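Local coordinates for uncharacterized protein (Borrelia turicatae, PDB 5VJ4) that is of unknown function but is a putative surface protein, probably a lipoprotein that binds lipid, expressed differentially as relapsing fever spirochetes pass between tick and mammal, at residues Leu98-Val102 against Arg121-Ser125; Tyr189-Val193 against Tyr217-Phe221. All blocks are in the same frame, centred on the assembly; numbering follows the deposited sequence.

Contact 1. Residues Leu98-Val102 against Arg121-Ser125; sequences LNETV and RKAIS
Lys122 lays its aliphatic chain along the loop of Leu98-Val102, overlapping the side chain of Leu98 and the backbone from Asn99 to Glu100. Its CG packs against the carbonyl O of Glu100 at 3.3 Å, and farther out CE lies 3.7 Å from Leu98 CB. The chain runs extended beyond CG (chi3 159°, chi4 179°), which carries NZ along the loop to a hydrogen bond with the carbonyl O of Leu95. Thr101 lies alongside Arg121, the two side chains pointing the same way; its OG1, turned anti to the backbone N (chi1 169°), meets Arg121 CB at 3.3 Å. The contact lays an irregular segment, leading into helix 105-114, across one side of helix 118-128. One turn on from Arg121, Ser125 presents its CB to the backbone of Thr101, with CB 3.5 Å from Thr101 CA. No hydrogen bond joins the two segments; they meet by van der Waals contact, much of it between side-chain carbons and backbone. Val102 brings CG2 to within 3.7 Å of the carbonyl O of Arg121 and more loosely onto Ile124 CG2, while also packing on Leu107, Ile108 and Leu111 of helix 105-114, about 4 Å from a bound sulfate ion.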
ATOM      1  N   LEU A  98      -8.625  17.883  22.449  1.00 63.24           N
ATOM      2  CA  LEU A  98      -8.601  18.175  21.023  1.00 84.43           C
ATOM      3  C   LEU A  98      -8.045  19.537  20.580  1.00108.64           C
ATOM      4  O   LEU A  98      -7.175  19.597  19.693  1.00115.10           O
ATOM      5  CB  LEU A  98      -9.946  17.862  20.379  1.00 76.46           C
ATOM      6  CG  LEU A  98     -10.068  16.383  20.012  1.00 64.91           C
ATOM      7  CD1 LEU A  98     -11.368  16.087  19.285  1.00 64.32           C
ATOM      8  CD2 LEU A  98      -8.900  15.938  19.162  1.00 47.65           C
ATOM      9  N   ASN A  99      -8.548  20.615  21.176  1.00 98.79           N
ATOM     10  CA  ASN A  99      -7.988  21.978  20.947  1.00152.48           C
ATOM     11  C   ASN A  99      -8.088  22.499  19.498  1.00114.69           C
ATOM     12  O   ASN A  99      -7.356  23.405  19.107  1.00127.10           O
ATOM     13  CB  ASN A  99      -6.513  22.078  21.424  1.00129.44           C
ATOM     14  CG  ASN A  99      -6.320  21.720  22.898  1.00140.73           C
ATOM     15  OD1 ASN A  99      -7.216  21.878  23.737  1.00133.01           O
ATOM     16  ND2 ASN A  99      -5.117  21.257  23.223  1.00124.12           N
ATOM     17  N   GLU A 100      -8.996  21.922  18.715  1.00 90.08           N
ATOM     18  CA  GLU A 100      -9.141  22.241  17.297  1.00 72.21           C
ATOM     19  C   GLU A 100     -10.535  21.953  16.820  1.00 65.98           C
ATOM     20  O   GLU A 100     -11.061  20.854  17.016  1.00 77.30           O
ATOM     21  CB  GLU A 100      -8.163  21.462  16.430  1.00 64.80           C
ATOM     22  CG  GLU A 100      -7.003  22.289  15.903  1.00112.91           C
ATOM     23  CD  GLU A 100      -6.386  21.692  14.653  1.00120.37           C
ATOM     24  OE1 GLU A 100      -7.134  21.096  13.834  1.00 95.19           O
ATOM     25  OE2 GLU A 100      -5.150  21.828  14.490  1.00120.54           O
ATOM     26  N   THR A 101     -11.117  22.957  16.170  1.00 70.22           N
ATOM     27  CA  THR A 101     -12.540  22.992  15.844  1.00 67.61           C
ATOM     28  C   THR A 101     -12.755  23.892  14.639  1.00 62.42           C
ATOM     29  O   THR A 101     -11.810  24.529  14.162  1.00 62.26           O
ATOM     30  CB  THR A 101     -13.352  23.515  17.050  1.00 70.49           C
ATOM     31  OG1 THR A 101     -14.707  23.786  16.659  1.00 82.17           O
ATOM     32  CG2 THR A 101     -12.685  24.769  17.616  1.00 49.50           C
ATOM     33  N   VAL A 102     -13.992  23.952  14.163  1.00 53.71           N
ATOM     34  CA  VAL A 102     -14.341  24.789  13.023  1.00 68.00           C
ATOM     35  C   VAL A 102     -14.001  26.264  13.262  1.00 82.01           C
ATOM     36  O   VAL A 102     -14.258  26.785  14.351  1.00 85.12           O
ATOM     37  CB  VAL A 102     -15.838  24.659  12.702  1.00 58.14           C
ATOM     38  CG1 VAL A 102     -16.153  25.354  11.403  1.00 60.49           C
ATOM     39  CG2 VAL A 102     -16.210  23.206  12.557  1.00 47.41           C
ATOM     40  N   ARG A 121     -18.693  20.281  17.124  1.00 77.68           N
ATOM     41  CA  ARG A 121     -17.903  21.153  16.261  1.00 58.32           C
ATOM     42  C   ARG A 121     -16.535  20.539  16.094  1.00 59.82           C
ATOM     43  O   ARG A 121     -16.034  20.421  14.967  1.00 72.90           O
ATOM     44  CB  ARG A 121     -17.785  22.567  16.838  1.00 51.81           C
ATOM     45  CG  ARG A 121     -18.971  23.474  16.546  1.00 55.02           C
ATOM     46  CD  ARG A 121     -18.728  24.883  17.084  1.00 54.98           C
ATOM     47  NE  ARG A 121     -19.747  25.195  18.076  1.00 71.46           N
ATOM     48  CZ  ARG A 121     -19.514  25.376  19.374  1.00 77.33           C
ATOM     49  NH1 ARG A 121     -18.280  25.330  19.845  1.00 92.04           N
ATOM     50  NH2 ARG A 121     -20.520  25.647  20.200  1.00148.43           N
ATOM     51  N   LYS A 122     -15.947  20.122  17.214  1.00 49.44           N
ATOM     52  CA  LYS A 122     -14.613  19.538  17.208  1.00 52.57           C
ATOM     53  C   LYS A 122     -14.561  18.279  16.313  1.00 61.71           C
ATOM     54  O   LYS A 122     -13.567  18.054  15.622  1.00 71.32           O
ATOM     55  CB  LYS A 122     -14.191  19.198  18.629  1.00 52.79           C
ATOM     56  CG  LYS A 122     -13.373  20.252  19.332  1.00 55.76           C
ATOM     57  CD  LYS A 122     -13.261  19.969  20.825  1.00 54.72           C
ATOM     58  CE  LYS A 122     -12.058  20.687  21.412  1.00 75.42           C
ATOM     59  NZ  LYS A 122     -11.953  20.441  22.869  1.00 84.36           N
ATOM     60  N   ALA A 123     -15.635  17.484  16.330  1.00 42.01           N
ATOM     61  CA  ALA A 123     -15.746  16.288  15.508  1.00 55.93           C
ATOM     62  C   ALA A 123     -15.774  16.639  14.034  1.00 61.71           C
ATOM     63  O   ALA A 123     -14.988  16.112  13.245  1.00 79.16           O
ATOM     64  CB  ALA A 123     -16.979  15.468  15.889  1.00 53.56           C
ATOM     65  N   ILE A 124     -16.689  17.521  13.662  1.00 56.90           N
ATOM     66  CA  ILE A 124     -16.769  17.997  12.288  1.00 56.67           C
ATOM     67  C   ILE A 124     -15.397  18.500  11.810  1.00 58.51           C
ATOM     68  O   ILE A 124     -14.957  18.156  10.728  1.00 56.73           O
ATOM     69  CB  ILE A 124     -17.866  19.057  12.135  1.00 51.50           C
ATOM     70  CG1 ILE A 124     -19.233  18.407  12.360  1.00 53.80           C
ATOM     71  CG2 ILE A 124     -17.831  19.672  10.760  1.00 50.33           C
ATOM     72  CD1 ILE A 124     -19.766  17.599  11.200  1.00 55.65           C
ATOM     73  N   SER A 125     -14.691  19.245  12.646  1.00 50.43           N
ATOM     74  CA  SER A 125     -13.380  19.684  12.260  1.00 49.07           C
ATOM     75  C   SER A 125     -12.450  18.497  12.006  1.00 58.93           C
ATOM     76  O   SER A 125     -11.650  18.512  11.064  1.00 79.94           O
ATOM     77  CB  SER A 125     -12.785  20.599  13.298  1.00 49.03           C
ATOM     78  OG  SER A 125     -11.399  20.733  13.039  1.00 64.69           O
TER

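Contact 2. Residues Tyr189-Val193 against Tyr217-Phe221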
ATOM      1  N   TYR A 189      -4.411   5.580  11.539  1.00 44.83           N
ATOM      2  CA  TYR A 189      -5.823   5.419  11.768  1.00 54.70           C
ATOM      3  C   TYR A 189      -6.585   6.725  11.482  1.00 65.84           C
ATOM      4  O   TYR A 189      -7.644   6.683  10.802  1.00 55.20           O
ATOM      5  CB  TYR A 189      -6.092   4.906  13.165  1.00 56.57           C
ATOM      6  CG  TYR A 189      -5.673   3.478  13.482  1.00 53.89           C
ATOM      7  CD1 TYR A 189      -5.334   2.560  12.490  1.00 68.76           C
ATOM      8  CD2 TYR A 189      -5.669   3.037  14.808  1.00 52.99           C
ATOM      9  CE1 TYR A 189      -4.974   1.252  12.819  1.00 59.02           C
ATOM     10  CE2 TYR A 189      -5.348   1.739  15.131  1.00 55.89           C
ATOM     11  CZ  TYR A 189      -4.990   0.852  14.141  1.00 57.93           C
ATOM     12  OH  TYR A 189      -4.653  -0.425  14.522  1.00 74.18           O
ATOM     13  N   ASP A 190      -6.029   7.862  11.944  1.00 46.42           N
ATOM     14  CA  ASP A 190      -6.565   9.199  11.591  1.00 47.15           C
ATOM     15  C   ASP A 190      -6.805   9.301  10.093  1.00 47.10           C
ATOM     16  O   ASP A 190      -7.933   9.574   9.644  1.00 55.09           O
ATOM     17  CB  ASP A 190      -5.627  10.328  12.030  1.00 54.25           C
ATOM     18  CG  ASP A 190      -5.779  10.693  13.510  1.00 75.04           C
ATOM     19  OD1 ASP A 190      -6.803  10.320  14.126  1.00 57.08           O
ATOM     20  OD2 ASP A 190      -4.863  11.356  14.058  1.00 99.01           O
ATOM     21  N   GLY A 191      -5.764   8.992   9.327  1.00 39.14           N
ATOM     22  CA  GLY A 191      -5.840   9.067   7.878  1.00 35.65           C
ATOM     23  C   GLY A 191      -7.001   8.285   7.356  1.00 39.49           C
ATOM     24  O   GLY A 191      -7.784   8.790   6.552  1.00 55.40           O
ATOM     25  N   LEU A 192      -7.138   7.053   7.844  1.00 49.69           N
ATOM     26  CA  LEU A 192      -8.161   6.155   7.320  1.00 47.91           C
ATOM     27  C   LEU A 192      -9.540   6.702   7.639  1.00 55.76           C
ATOM     28  O   LEU A 192     -10.427   6.713   6.773  1.00 50.37           O
ATOM     29  CB  LEU A 192      -7.970   4.753   7.855  1.00 44.32           C
ATOM     30  CG  LEU A 192      -6.756   3.997   7.295  1.00 42.24           C
ATOM     31  CD1 LEU A 192      -6.391   2.897   8.253  1.00 57.60           C
ATOM     32  CD2 LEU A 192      -7.022   3.414   5.942  1.00 35.75           C
ATOM     33  N   VAL A 193      -9.691   7.211   8.859  1.00 48.60           N
ATOM     34  CA  VAL A 193     -10.938   7.835   9.253  1.00 50.42           C
ATOM     35  C   VAL A 193     -11.232   9.035   8.371  1.00 64.27           C
ATOM     36  O   VAL A 193     -12.329   9.103   7.774  1.00 48.99           O
ATOM     37  CB  VAL A 193     -10.963   8.192  10.740  1.00 52.62           C
ATOM     38  CG1 VAL A 193     -12.301   8.843  11.122  1.00 49.21           C
ATOM     39  CG2 VAL A 193     -10.739   6.932  11.557  1.00 43.21           C
ATOM     40  N   TYR A 217     -13.269   1.663  14.037  1.00 47.93           N
ATOM     41  CA  TYR A 217     -11.950   2.094  14.503  1.00 49.39           C
ATOM     42  C   TYR A 217     -11.866   2.173  16.020  1.00 48.78           C
ATOM     43  O   TYR A 217     -10.774   2.185  16.573  1.00 58.29           O
ATOM     44  CB  TYR A 217     -11.489   3.394  13.781  1.00 49.12           C
ATOM     45  CG  TYR A 217     -10.976   3.102  12.372  1.00 49.27           C
ATOM     46  CD1 TYR A 217     -11.846   3.092  11.286  1.00 45.26           C
ATOM     47  CD2 TYR A 217      -9.628   2.781  12.132  1.00 47.72           C
ATOM     48  CE1 TYR A 217     -11.397   2.782  10.000  1.00 46.20           C
ATOM     49  CE2 TYR A 217      -9.171   2.454  10.847  1.00 47.73           C
ATOM     50  CZ  TYR A 217     -10.060   2.454   9.782  1.00 54.19           C
ATOM     51  OH  TYR A 217      -9.631   2.148   8.500  1.00 55.62           O
ATOM     52  N   ALA A 218     -13.015   2.216  16.695  1.00 52.45           N
ATOM     53  CA  ALA A 218     -13.040   2.304  18.152  1.00 49.85           C
ATOM     54  C   ALA A 218     -12.282   1.137  18.823  1.00 68.89           C
ATOM     55  O   ALA A 218     -11.331   1.399  19.585  1.00 63.84           O
ATOM     56  CB  ALA A 218     -14.449   2.429  18.653  1.00 48.49           C
ATOM     57  N   PRO A 219     -12.637  -0.143  18.492  1.00 50.73           N
ATOM     58  CA  PRO A 219     -11.837  -1.258  18.954  1.00 47.97           C
ATOM     59  C   PRO A 219     -10.344  -1.079  18.698  1.00 64.05           C
ATOM     60  O   PRO A 219      -9.524  -1.447  19.559  1.00 65.67           O
ATOM     61  CB  PRO A 219     -12.317  -2.397  18.074  1.00 46.92           C
ATOM     62  CG  PRO A 219     -13.729  -2.089  17.810  1.00 47.67           C
ATOM     63  CD  PRO A 219     -13.711  -0.623  17.602  1.00 47.64           C
ATOM     64  N   ARG A 220     -10.009  -0.523  17.528  1.00 48.67           N
ATOM     65  CA  ARG A 220      -8.638  -0.467  17.089  1.00 54.88           C
ATOM     66  C   ARG A 220      -7.823   0.478  17.963  1.00 51.86           C
ATOM     67  O   ARG A 220      -6.646   0.207  18.235  1.00 77.87           O
ATOM     68  CB  ARG A 220      -8.537  -0.160  15.592  1.00 59.23           C
ATOM     69  CG  ARG A 220      -9.336  -1.135  14.730  1.00 58.78           C
ATOM     70  CD  ARG A 220      -9.366  -0.736  13.252  1.00 49.57           C
ATOM     71  NE  ARG A 220      -9.919  -1.788  12.417  1.00 40.92           N
ATOM     72  CZ  ARG A 220     -10.674  -1.592  11.338  1.00 68.52           C
ATOM     73  NH1 ARG A 220     -10.988  -0.374  10.949  1.00 57.26           N
ATOM     74  NH2 ARG A 220     -11.153  -2.630  10.649  1.00 72.12           N
ATOM     75  N   PHE A 221      -8.466   1.542  18.444  1.00 60.42           N
ATOM     76  CA  PHE A 221      -7.828   2.474  19.378  1.00 56.19           C
ATOM     77  C   PHE A 221      -7.806   1.868  20.771  1.00 60.55           C
ATOM     78  O   PHE A 221      -6.752   1.829  21.409  1.00 71.28           O
ATOM     79  CB  PHE A 221      -8.555   3.803  19.408  1.00 45.32           C
ATOM     80  CG  PHE A 221      -8.210   4.716  18.272  1.00 48.80           C
ATOM     81  CD1 PHE A 221      -6.948   5.248  18.149  1.00 56.44           C
ATOM     82  CD2 PHE A 221      -9.178   5.090  17.348  1.00 58.81           C
ATOM     83  CE1 PHE A 221      -6.634   6.113  17.102  1.00 58.46           C
ATOM     84  CE2 PHE A 221      -8.877   5.951  16.298  1.00 60.24           C
ATOM     85  CZ  PHE A 221      -7.600   6.461  16.173  1.00 47.14           C
TER
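A turn of helix 176-201 packs against residues 217-221, around the short helix 218-222, the backbones coming nearest at Tyr189 and Tyr217, whose CA atoms are 7.5 Å apart. The Tyr189 ring reaches across to the second segment and touches both Tyr217 and Phe221. It turns an edge to the face of Phe221, the planes at 89° and the centroids 5.5 Å apart. Tyr217 in turn aims its edge at the face of Tyr189 in an offset edge-to-face pair. Farther along the Tyr189 ring, CE2 rests 3.7 Å from Arg220 CB and meets the carbonyl O of Arg220 at the ring edge. Tyr217 is packed on both faces: Val193 CG2 makes a CH-pi contact 4.2 Å from the centroid on one, and Arg220 NH1 stands over the centre of the other. Leu192 crosses the phenol end at about a right angle, its CD1 3.3 Å from Tyr217 OH, which has a weak hydrogen bond to Asp283. Arg220 is extended from CG to NE (chi2 173°, chi3 170°), which brings NH1 over Tyr217; its salt bridges to Asp283 and Asp245 probably offset its charge and that of nearby Arg286. Phe221 also packs on Leu159, Thr162, Lys163 and Ala166 of helix 145-171. Tyr189, Tyr217 and Phe221 make up an aromatic cluster, here filling a buried junction between helices of an all-helical fold.

In the fold
Following the chain from its N terminus, contact 1 comes first: the loop at 98-102 is met again by helix 118-128 after 18 intervening residues, closing a short loop that holds helix 105-114. Contact 2 opens later, when helix 176-201 is met by 217-221 after 23 residues that include helix 207-214. The two loops follow in series, neither nested nor crossing. The centres of contacts 1 and 2 are about 17 Å apart. Their nearest atoms are about 8 Å apart, so they do not touch. Helix 145-171 links them, packing on Leu98 and Ala123 of contact 1 and on Phe221 of contact 2. Contact 1 lies toward the periphery, whereas contact 2 is buried nearer the chain's centre.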